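Local coordinates for protein 11S globulin (Wrightia tinctoria, PDB 5WXU) that probably serves as a seed storage protein, assembles as a hexamer and binds the plant hormone auxin (indole-3-acetic acid), at residues C44-V49 with T71-Q76; L52-R57 with Y64-D69. All coordinates share one frame; numbering follows the deposited sequence.

Contact 1: residues C44-V49 with T71-Q76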
loop_
_atom_site.group_PDB
_atom_site.type_symbol
_atom_site.label_atom_id
_atom_site.label_comp_id
_atom_site.label_asym_id
_atom_site.label_seq_id
_atom_site.Cartn_x
_atom_site.Cartn_y
_atom_site.Cartn_z
ATOM N N CYS B 44 14.642 22.778 18.057
ATOM C CA CYS B 44 13.479 23.482 17.581
ATOM C C CYS B 44 12.750 24.220 18.736
ATOM O O CYS B 44 11.599 24.674 18.608
ATOM C CB CYS B 44 12.497 22.518 16.924
ATOM S SG CYS B 44 12.989 22.132 15.202
ATOM N N ASP B 45 13.476 24.436 19.822
ATOM C CA ASP B 45 12.889 25.209 20.940
ATOM C C ASP B 45 13.399 26.624 20.723
ATOM O O ASP B 45 14.417 27.031 21.278
ATOM C CB ASP B 45 13.348 24.641 22.239
ATOM C CG ASP B 45 12.783 25.411 23.436
ATOM O OD1 ASP B 45 11.843 26.198 23.252
ATOM O OD2 ASP B 45 13.290 25.222 24.536
ATOM N N LEU B 46 12.711 27.335 19.853
ATOM C CA LEU B 46 13.128 28.657 19.464
ATOM C C LEU B 46 12.293 29.712 20.208
ATOM O O LEU B 46 11.012 29.688 20.243
ATOM C CB LEU B 46 12.953 28.875 17.949
ATOM C CG LEU B 46 13.449 27.727 17.038
ATOM C CD1 LEU B 46 13.145 28.048 15.571
ATOM C CD2 LEU B 46 14.916 27.513 17.281
ATOM N N GLN B 47 13.017 30.666 20.760
ATOM C CA GLN B 47 12.405 31.761 21.531
ATOM C C GLN B 47 12.070 32.900 20.590
ATOM O O GLN B 47 11.145 33.654 20.848
ATOM C CB GLN B 47 13.361 32.226 22.647
ATOM C CG GLN B 47 13.700 31.132 23.668
ATOM C CD GLN B 47 14.651 30.025 23.140
ATOM O OE1 GLN B 47 15.513 30.250 22.262
ATOM N NE2 GLN B 47 14.484 28.820 23.678
ATOM N N ARG B 48 12.807 33.009 19.482
ATOM C CA ARG B 48 12.540 33.976 18.458
ATOM C C ARG B 48 12.734 33.370 17.063
ATOM O O ARG B 48 13.549 32.474 16.890
ATOM C CB ARG B 48 13.425 35.229 18.650
ATOM C CG ARG B 48 14.761 35.290 17.903
ATOM C CD ARG B 48 15.522 36.599 18.212
ATOM N NE ARG B 48 14.706 37.791 17.954
ATOM C CZ ARG B 48 15.120 39.052 18.098
ATOM N NH1 ARG B 48 16.365 39.329 18.477
ATOM N NH2 ARG B 48 14.280 40.056 17.837
ATOM N N VAL B 49 11.955 33.849 16.100
ATOM C CA VAL B 49 12.171 33.603 14.696
ATOM C C VAL B 49 12.143 34.983 14.022
ATOM O O VAL B 49 11.682 35.955 14.617
ATOM C CB VAL B 49 11.174 32.551 14.140
ATOM C CG1 VAL B 49 11.130 31.335 15.064
ATOM C CG2 VAL B 49 9.803 33.121 13.949
ATOM N N THR B 71 23.364 27.566 8.943
ATOM C CA THR B 71 23.551 27.482 10.394
ATOM C C THR B 71 22.633 28.336 11.223
ATOM O O THR B 71 22.686 28.271 12.495
ATOM C CB THR B 71 25.007 27.821 10.800
ATOM O OG1 THR B 71 25.242 29.230 10.712
ATOM C CG2 THR B 71 25.996 27.040 9.894
ATOM N N SER B 72 21.715 29.066 10.588
ATOM C CA SER B 72 20.767 29.752 11.395
ATOM C C SER B 72 19.906 28.740 12.161
ATOM O O SER B 72 19.592 27.650 11.668
ATOM C CB SER B 72 19.901 30.707 10.601
ATOM O OG SER B 72 18.942 30.012 9.911
ATOM N N ARG B 73 19.562 29.094 13.370
ATOM C CA ARG B 73 18.727 28.215 14.182
ATOM C C ARG B 73 17.392 27.842 13.471
ATOM O O ARG B 73 16.984 26.672 13.511
ATOM C CB ARG B 73 18.466 28.820 15.567
ATOM C CG ARG B 73 19.542 28.463 16.576
ATOM C CD ARG B 73 19.193 28.884 17.984
ATOM N NE ARG B 73 18.162 28.086 18.688
ATOM C CZ ARG B 73 18.280 26.820 19.106
ATOM N NH1 ARG B 73 19.372 26.113 18.872
ATOM N NH2 ARG B 73 17.286 26.232 19.757
ATOM N N GLU B 74 16.755 28.820 12.838
ATOM C CA GLU B 74 15.522 28.580 12.043
ATOM C C GLU B 74 15.696 27.424 11.021
ATOM O O GLU B 74 14.866 26.486 10.968
ATOM C CB GLU B 74 15.057 29.785 11.247
ATOM C CG GLU B 74 14.469 30.953 12.012
ATOM C CD GLU B 74 15.502 31.922 12.595
ATOM O OE1 GLU B 74 16.728 31.606 12.641
ATOM O OE2 GLU B 74 15.072 32.993 13.021
ATOM N N LEU B 75 16.737 27.542 10.204
ATOM C CA LEU B 75 17.015 26.581 9.128
ATOM C C LEU B 75 17.431 25.233 9.670
ATOM O O LEU B 75 17.041 24.172 9.117
ATOM C CB LEU B 75 18.076 27.095 8.155
ATOM C CG LEU B 75 17.544 27.808 6.929
ATOM C CD1 LEU B 75 16.938 29.112 7.293
ATOM C CD2 LEU B 75 18.557 28.046 5.827
ATOM N N GLN B 76 18.253 25.235 10.729
ATOM C CA GLN B 76 18.653 23.979 11.341
ATOM C C GLN B 76 17.476 23.259 11.931
ATOM O O GLN B 76 17.431 22.041 11.807
ATOM C CB GLN B 76 19.662 24.185 12.449
ATOM C CG GLN B 76 20.925 24.798 11.944
ATOM C CD GLN B 76 22.084 23.872 11.957
ATOM O OE1 GLN B 76 22.827 23.768 10.955
ATOM N NE2 GLN B 76 22.300 23.223 13.099
#
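The loop before strand 56-60 of this 11S globulin lies against the first turn of helix 73-78, where Leu-46 and Val-49 of the loop meet Arg-73 and Glu-74 of the helix. The side chains of Leu-46 and Arg-73 run antiparallel, overlapping at their ends: the CD2 methyl of Leu-46 comes within 3.6 Å of Arg-73 NE and lies oblique to the guanidinium. A bend at chi3 (74°) swings the guanidinium toward the loop, where Arg-73 NH2 gives a weak hydrogen bond of 3.3 Å to Asp-45 O, with 149° at the hydrogen. That carbonyl sits at the guanidinium edge, near its plane, and belongs to the centre of an inverse gamma turn closed by a weak bond from Leu-46 N to Cys-44 O. The carbonyl of Gly-42 is the stronger partner of Arg-73 NH2, so one nitrogen bridges two loop carbonyls. The same N-terminal stretch is tied covalently to the helix by the disulfide between Cys-44 and Cys-77, a link between loop and helix within the acidic chain. Farther along the loop, the carboxylate of Glu-74 reaches the backbone of Val-49: its chain is bent at chi2 (83°), which brings Glu-74 OE2 to 3.4 Å from Val-49 CA. Glu-74 OE2 is held chiefly by the backbone N of Asn-50, with a glycerol molecule as a further partner. Ser-72 is the N-cap of the helix, its OG accepting a weak bond of 3.3 Å from Leu-75 N. At the subunit interface, Asp-45 packs on Leu-221 of a second subunit, and Cys-44 N is hydrogen-bonded to Asp-194 OD2 of that subunit.

Contact 2: residues L52-R57 with Y64-D69; sequences LEPAHR and YSEIWD
Pro-54 lies over one face of the Trp-68 indole, with a CH-pi contact from Pro-54 CG to the six-membered ring centroid of 3.8 Å, only 9° off the normal. At the indole edge, Trp-68 NE1 donates a nearly straight hydrogen bond to Leu-52 O, 3.0 Å away; the donor stands above that carbonyl's plane, not on a lone pair. Among backbone bonds, Ile-67 O accepts from Ala-55 N at 2.7 Å and weakly from His-56 N, while Ile-67 N returns a bond to His-56 O. With Ala-55 and His-56 both facing Ile-67, this is a classic beta bulge in the antiparallel hairpin of strands 56-60 and 63-67, whose first strand is outermost in its cupin sheet within this chain. A water accepts from Asp-69 N and donates to Glu-53 O. On the sheet face of Arg-57 and Glu-66, in one of two Arg-57 conformers, a bend at chi3 (-84°) lays the guanidinium flat on the Tyr-64 ring, planes 9° apart and Arg-57 CZ 4.0 Å from the ring centroid, a cation-pi stack. Arg-57 NH2 forms a salt bridge with Glu-66 OE2 at 3.5 Å, its hydrogen bond weak, the carboxylate almost perpendicular to the guanidinium; Glu-66 OE1 pairs with Arg-84 in a second salt bridge.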
loop_
_atom_site.group_PDB
_atom_site.type_symbol
_atom_site.label_atom_id
_atom_site.label_comp_id
_atom_site.label_asym_id
_atom_site.label_seq_id
_atom_site.Cartn_x
_atom_site.Cartn_y
_atom_site.Cartn_z
ATOM N N LEU B 52 14.346 36.286 7.208
ATOM C CA LEU B 52 15.777 36.125 6.966
ATOM C C LEU B 52 16.041 36.522 5.548
ATOM O O LEU B 52 15.212 36.267 4.662
ATOM C CB LEU B 52 16.218 34.628 7.118
ATOM C CG LEU B 52 15.943 33.972 8.454
ATOM C CD1 LEU B 52 16.428 32.536 8.477
ATOM C CD2 LEU B 52 16.674 34.811 9.501
ATOM N N GLU B 53 17.231 37.075 5.292
ATOM C CA GLU B 53 17.708 37.344 3.941
ATOM C C GLU B 53 18.942 36.502 3.670
ATOM O O GLU B 53 19.530 36.012 4.619
ATOM C CB GLU B 53 17.923 38.863 3.788
ATOM C CG GLU B 53 16.618 39.527 3.393
ATOM C CD GLU B 53 16.686 41.003 3.276
ATOM O OE1 GLU B 53 17.628 41.607 3.870
ATOM O OE2 GLU B 53 15.789 41.546 2.570
ATOM N N PRO B 54 19.309 36.312 2.386
ATOM C CA PRO B 54 20.474 35.541 2.083
ATOM C C PRO B 54 21.753 36.124 2.705
ATOM O O PRO B 54 21.799 37.319 3.022
ATOM C CB PRO B 54 20.562 35.575 0.576
ATOM C CG PRO B 54 19.249 36.025 0.074
ATOM C CD PRO B 54 18.543 36.695 1.190
ATOM N N ALA B 55 22.718 35.267 2.976
ATOM C CA ALA B 55 23.892 35.671 3.762
ATOM C C ALA B 55 25.124 35.693 2.908
ATOM O O ALA B 55 26.156 36.133 3.392
ATOM C CB ALA B 55 24.114 34.754 4.943
ATOM N N HIS B 56 25.061 35.158 1.702
ATOM C CA HIS B 56 26.263 34.993 0.889
ATOM C C HIS B 56 25.783 34.931 -0.536
ATOM O O HIS B 56 24.685 34.393 -0.820
ATOM C CB HIS B 56 26.986 33.722 1.326
ATOM C CG HIS B 56 28.366 33.530 0.754
ATOM N ND1 HIS B 56 29.515 33.906 1.418
ATOM C CD2 HIS B 56 28.784 32.896 -0.375
ATOM C CE1 HIS B 56 30.577 33.543 0.706
ATOM N NE2 HIS B 56 30.160 32.933 -0.389
ATOM N N ARG B 57 26.603 35.460 -1.421
ATOM C CA ARG B 57 26.370 35.481 -2.842
ATOM C C ARG B 57 27.548 34.818 -3.529
ATOM O O ARG B 57 28.694 35.094 -3.205
ATOM C CB ARG B 57 26.249 36.921 -3.329
ATOM C CG ARG B 57 25.827 37.083 -4.778
ATOM C CD ARG B 57 25.588 38.550 -5.154
ATOM N NE ARG B 57 24.252 39.074 -4.816
ATOM C CZ ARG B 57 23.612 40.006 -5.522
ATOM N NH1 ARG B 57 24.142 40.500 -6.642
ATOM N NH2 ARG B 57 22.421 40.426 -5.145
ATOM N N TYR B 64 24.076 34.452 -10.613
ATOM C CA TYR B 64 24.565 34.336 -9.283
ATOM C C TYR B 64 23.641 33.515 -8.391
ATOM O O TYR B 64 22.470 33.298 -8.737
ATOM C CB TYR B 64 24.770 35.686 -8.611
ATOM C CG TYR B 64 23.567 36.591 -8.554
ATOM C CD1 TYR B 64 23.303 37.515 -9.557
ATOM C CD2 TYR B 64 22.732 36.556 -7.435
ATOM C CE1 TYR B 64 22.166 38.353 -9.480
ATOM C CE2 TYR B 64 21.657 37.387 -7.334
ATOM C CZ TYR B 64 21.385 38.290 -8.350
ATOM O OH TYR B 64 20.297 39.113 -8.202
ATOM N N SER B 65 24.207 33.046 -7.288
ATOM C CA SER B 65 23.460 32.250 -6.305
ATOM C C SER B 65 23.527 32.838 -4.951
ATOM O O SER B 65 24.604 32.993 -4.421
ATOM C CB SER B 65 24.017 30.819 -6.283
ATOM O OG SER B 65 23.974 30.238 -7.590
ATOM N N GLU B 66 22.389 33.067 -4.304
ATOM C CA GLU B 66 22.347 33.626 -2.959
ATOM C C GLU B 66 21.912 32.552 -2.025
ATOM O O GLU B 66 20.883 31.872 -2.310
ATOM C CB GLU B 66 21.363 34.795 -2.875
ATOM C CG GLU B 66 21.632 35.881 -3.909
ATOM C CD GLU B 66 20.699 37.086 -3.657
ATOM O OE1 GLU B 66 19.555 37.083 -4.106
ATOM O OE2 GLU B 66 21.114 38.029 -2.994
ATOM N N ILE B 67 22.667 32.378 -0.950
ATOM C CA ILE B 67 22.471 31.308 0.017
ATOM C C ILE B 67 22.066 31.844 1.356
ATOM O O ILE B 67 22.733 32.750 1.903
ATOM C CB ILE B 67 23.734 30.461 0.128
ATOM C CG1 ILE B 67 24.101 29.932 -1.237
ATOM C CG2 ILE B 67 23.551 29.362 1.174
ATOM C CD1 ILE B 67 25.481 29.315 -1.228
ATOM N N TRP B 68 20.979 31.292 1.941
ATOM C CA TRP B 68 20.602 31.639 3.324
ATOM C C TRP B 68 21.523 30.882 4.222
ATOM O O TRP B 68 21.990 29.752 3.892
ATOM C CB TRP B 68 19.139 31.286 3.646
ATOM C CG TRP B 68 18.101 32.307 3.183
ATOM C CD1 TRP B 68 17.516 33.155 3.993
ATOM C CD2 TRP B 68 17.608 32.604 1.843
ATOM N NE1 TRP B 68 16.676 33.968 3.311
ATOM C CE2 TRP B 68 16.693 33.655 1.983
ATOM C CE3 TRP B 68 17.819 32.057 0.549
ATOM C CZ2 TRP B 68 16.004 34.209 0.911
ATOM C CZ3 TRP B 68 17.101 32.588 -0.515
ATOM C CH2 TRP B 68 16.197 33.654 -0.331
ATOM N N ASP B 69 21.829 31.481 5.371
ATOM C CA ASP B 69 22.796 30.876 6.288
ATOM C C ASP B 69 22.258 29.508 6.787
ATOM O O ASP B 69 21.318 29.468 7.551
ATOM C CB ASP B 69 22.992 31.774 7.499
ATOM C CG ASP B 69 24.119 31.341 8.392
ATOM O OD1 ASP B 69 24.589 30.159 8.361
ATOM O OD2 ASP B 69 24.502 32.179 9.205
HETATM O O HOH W 1 20.527 33.925 6.033
#

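In the fold
Contact 2 is nested inside the loop that contact 1 closes, and the centres of the two lie about 17 Å apart. The chain passes from the 44-49 loop through the hairpin and residues 68-72 into helix 73-78, whose Leu-75 packs on the flanks of the hairpin: Leu-75 CD1 is 3.7 Å from Leu-52 CD1, and Leu-75 CD2 is 3.9 Å from Trp-68 CB. In the link between strand and helix, Asp-69 OD1 is hydrogen-bonded to Thr-71 OG1, and Asp-69 O makes a weak hydrogen bond with Ser-72 OG. Both contacts lie away from the auxin pocket lined by Gly-119, Cys-120 and Pro-121.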